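Local atomic coordinates of SYE1 (Shewanella oneidensis, PDB entry 4AWT), a protein that binds flavin mononucleotide and probably uses NAD(P)H to reduce carbon-carbon double bonds. Residues E57-S62 and A99-V104. The protein carries 1 engineered substitution. Sequence-based numbering, arbitrary orientation.
Sequences EGTQIS and AQLWHV. With FMN (flavin mononucleotide), chain B.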
loop_
_atom_site.group_PDB
_atom_site.type_symbol
_atom_site.label_atom_id
_atom_site.label_comp_id
_atom_site.label_asym_id
_atom_site.label_seq_id
_atom_site.Cartn_x
_atom_site.Cartn_y
_atom_site.Cartn_z
ATOM N N GLU A 57 -6.175 -3.005 0.553
ATOM C CA GLU A 57 -5.072 -3.875 0.844
ATOM C C GLU A 57 -4.271 -4.164 -0.419
ATOM O O GLU A 57 -4.797 -4.170 -1.535
ATOM C CB GLU A 57 -5.573 -5.186 1.455
ATOM C CG GLU A 57 -6.489 -6.028 0.539
ATOM C CD GLU A 57 -7.449 -6.820 1.412
ATOM O OE1 GLU A 57 -7.029 -7.780 2.096
ATOM O OE2 GLU A 57 -8.653 -6.475 1.407
ATOM N N GLY A 58 -2.994 -4.488 -0.230
ATOM C CA GLY A 58 -2.185 -4.848 -1.395
ATOM C C GLY A 58 -2.846 -5.969 -2.166
ATOM O O GLY A 58 -3.322 -6.963 -1.626
ATOM N N THR A 59 -2.820 -5.815 -3.497
ATOM C CA THR A 59 -3.425 -6.805 -4.378
ATOM C C THR A 59 -2.387 -7.151 -5.444
ATOM O O THR A 59 -1.883 -6.310 -6.187
ATOM C CB THR A 59 -4.777 -6.301 -4.909
ATOM O OG1 THR A 59 -5.395 -7.317 -5.697
ATOM C CG2 THR A 59 -4.772 -5.044 -5.715
ATOM N N GLN A 60 -1.992 -8.413 -5.459
ATOM C CA GLN A 60 -0.849 -8.830 -6.278
ATOM C C GLN A 60 -1.183 -8.750 -7.752
ATOM O O GLN A 60 -2.262 -9.116 -8.232
ATOM C CB GLN A 60 -0.350 -10.221 -5.914
ATOM C CG GLN A 60 -1.356 -11.363 -6.063
ATOM C CD GLN A 60 -2.126 -11.656 -4.817
ATOM O OE1 GLN A 60 -2.177 -10.826 -3.881
ATOM N NE2 GLN A 60 -2.781 -12.789 -4.754
ATOM N N ILE A 61 -0.174 -8.313 -8.528
ATOM C CA ILE A 61 -0.304 -8.086 -9.946
ATOM C C ILE A 61 -0.105 -9.334 -10.800
ATOM O O ILE A 61 -0.342 -9.292 -11.996
ATOM C CB ILE A 61 0.658 -6.967 -10.412
ATOM C CG1 ILE A 61 2.120 -7.392 -10.288
ATOM C CG2 ILE A 61 0.367 -5.679 -9.688
ATOM C CD1 ILE A 61 3.118 -6.385 -10.812
ATOM N N SER A 62 0.327 -10.424 -10.188
ATOM C CA SER A 62 0.623 -11.645 -10.918
ATOM C C SER A 62 0.775 -12.758 -9.893
ATOM O O SER A 62 0.888 -12.493 -8.674
ATOM C CB SER A 62 1.923 -11.534 -11.695
ATOM O OG SER A 62 3.012 -11.547 -10.776
ATOM N N ALA A 99 -6.915 1.007 -5.711
ATOM C CA ALA A 99 -6.359 -0.322 -5.565
ATOM C C ALA A 99 -4.855 -0.239 -5.341
ATOM O O ALA A 99 -4.164 0.360 -6.163
ATOM C CB ALA A 99 -6.598 -1.173 -6.806
ATOM N N GLN A 100 -4.338 -0.868 -4.291
ATOM C CA GLN A 100 -2.895 -0.881 -4.064
ATOM C C GLN A 100 -2.261 -2.032 -4.842
ATOM O O GLN A 100 -2.371 -3.188 -4.480
ATOM C CB GLN A 100 -2.517 -0.978 -2.595
ATOM C CG GLN A 100 -1.004 -0.807 -2.487
ATOM C CD GLN A 100 -0.458 -1.066 -1.128
ATOM O OE1 GLN A 100 -0.571 -2.184 -0.589
ATOM N NE2 GLN A 100 0.209 -0.073 -0.553
ATOM N N LEU A 101 -1.569 -1.695 -5.946
ATOM C CA LEU A 101 -0.937 -2.708 -6.788
ATOM C C LEU A 101 0.351 -3.181 -6.137
ATOM O O LEU A 101 1.238 -2.374 -5.835
ATOM C CB LEU A 101 -0.659 -2.137 -8.165
ATOM C CG LEU A 101 -1.842 -1.527 -8.890
ATOM C CD1 LEU A 101 -1.414 -1.090 -10.292
ATOM C CD2 LEU A 101 -3.026 -2.476 -8.963
ATOM N N TRP A 102 0.458 -4.500 -5.961
ATOM C CA TRP A 102 1.501 -5.081 -5.122
ATOM C C TRP A 102 2.396 -6.046 -5.908
ATOM O O TRP A 102 1.907 -6.967 -6.567
ATOM C CB TRP A 102 0.880 -5.856 -3.964
ATOM C CG TRP A 102 1.696 -5.958 -2.723
ATOM C CD1 TRP A 102 2.888 -5.389 -2.391
ATOM C CD2 TRP A 102 1.261 -6.680 -1.570
ATOM N NE1 TRP A 102 3.213 -5.709 -1.093
ATOM C CE2 TRP A 102 2.223 -6.476 -0.568
ATOM C CE3 TRP A 102 0.124 -7.448 -1.286
ATOM C CZ2 TRP A 102 2.066 -7.020 0.709
ATOM C CZ3 TRP A 102 -0.008 -7.961 -0.013
ATOM C CH2 TRP A 102 0.925 -7.756 0.935
ATOM N N HIS A 103 3.702 -5.890 -5.715
ATOM C CA HIS A 103 4.678 -6.945 -6.007
ATOM C C HIS A 103 5.628 -6.963 -4.827
ATOM O O HIS A 103 6.296 -5.974 -4.529
ATOM C CB HIS A 103 5.438 -6.732 -7.315
ATOM C CG HIS A 103 6.177 -7.960 -7.778
ATOM N ND1 HIS A 103 6.974 -8.679 -7.003
ATOM C CD2 HIS A 103 6.098 -8.549 -8.994
ATOM C CE1 HIS A 103 7.430 -9.688 -7.711
ATOM N NE2 HIS A 103 6.919 -9.643 -8.934
ATOM N N VAL A 104 5.674 -8.103 -4.133
ATOM C CA VAL A 104 6.462 -8.229 -2.929
ATOM C C VAL A 104 7.938 -8.487 -3.156
ATOM O O VAL A 104 8.733 -8.394 -2.204
ATOM C CB VAL A 104 5.904 -9.336 -2.023
ATOM C CG1 VAL A 104 4.465 -9.036 -1.621
ATOM C CG2 VAL A 104 6.064 -10.710 -2.685
HETATM N N1 FMN B . 0.616 -1.373 4.155
HETATM C C2 FMN B . 0.567 -1.459 2.831
HETATM O O2 FMN B . 1.087 -0.585 2.087
HETATM N N3 FMN B . -0.072 -2.532 2.225
HETATM C C4 FMN B . -0.680 -3.549 2.941
HETATM O O4 FMN B . -1.327 -4.428 2.313
HETATM C C4A FMN B . -0.523 -3.501 4.325
HETATM N N5 FMN B . -1.018 -4.529 5.126
HETATM C C5A FMN B . -1.220 -4.241 6.502
HETATM C C6 FMN B . -1.944 -5.109 7.281
HETATM C C7 FMN B . -2.196 -4.851 8.650
HETATM C C7M FMN B . -3.105 -5.790 9.407
HETATM C C8 FMN B . -1.653 -3.731 9.204
HETATM C C8M FMN B . -1.899 -3.360 10.653
HETATM C C9 FMN B . -0.896 -2.839 8.417
HETATM C C9A FMN B . -0.680 -3.077 7.058
HETATM N N10 FMN B . 0.024 -2.157 6.253
HETATM C C10 FMN B . 0.044 -2.339 4.884
HETATM C "C1'" FMN B . 0.526 -0.916 6.850
HETATM C "C2'" FMN B . -0.575 0.129 7.108
HETATM O "O2'" FMN B . -1.067 0.652 5.886
HETATM C "C3'" FMN B . -0.075 1.315 7.911
HETATM O "O3'" FMN B . 0.879 2.080 7.191
HETATM C "C4'" FMN B . 0.506 0.965 9.292
HETATM O "O4'" FMN B . -0.307 0.031 9.985
HETATM C "C5'" FMN B . 0.803 2.196 10.126
HETATM O "O5'" FMN B . -0.395 2.938 10.413
HETATM P P FMN B . -1.121 2.756 11.844
HETATM O O1P FMN B . -1.666 1.349 11.871
HETATM O O2P FMN B . -0.077 2.983 12.914
HETATM O O3P FMN B . -2.202 3.807 11.811
#
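Gly58 and Gln100 meet at the pyrimidine edge of the flavin, the amide oxygen OE1 of Gln100 lying 3.2 Å from Gly58 CA. Gln100 is held out at full length, with CG anti to the backbone N (chi1 -173°) and the chain extended beyond it, which delivers its amide to the cofactor. Gln100 OE1 accepts from FMN N3 at 2.9 Å, and Gln100 NE2 donates to FMN O2 at 2.8 Å, a two-point grip that fixes the amide's rotation; NE2 has a second partner in Glu179. Gly58 N adds a third bond, nearly straight at 165°, to FMN O4. The indole of Trp102 comes obliquely against the glycine backbone, its CE3 3.4 Å from Gly58 C. Thr59 CG2 packs against the carbonyl oxygen of Gln100, 3.3 Å from Gln100 O, and Ile61 CG2 touches Leu101 CB at 4.0 Å. Three backbone bonds set the parallel register: Thr59 N to Gln100 O (2.8 Å), Trp102 N to Thr59 O, and Ile61 N to Trp102 O. Strands 53-60 and 96-102, linked through helix 77-92 as a beta-alpha-beta unit, thus present flavin-binding groups at their C-terminal ends, the usual active-site end of a TIM barrel.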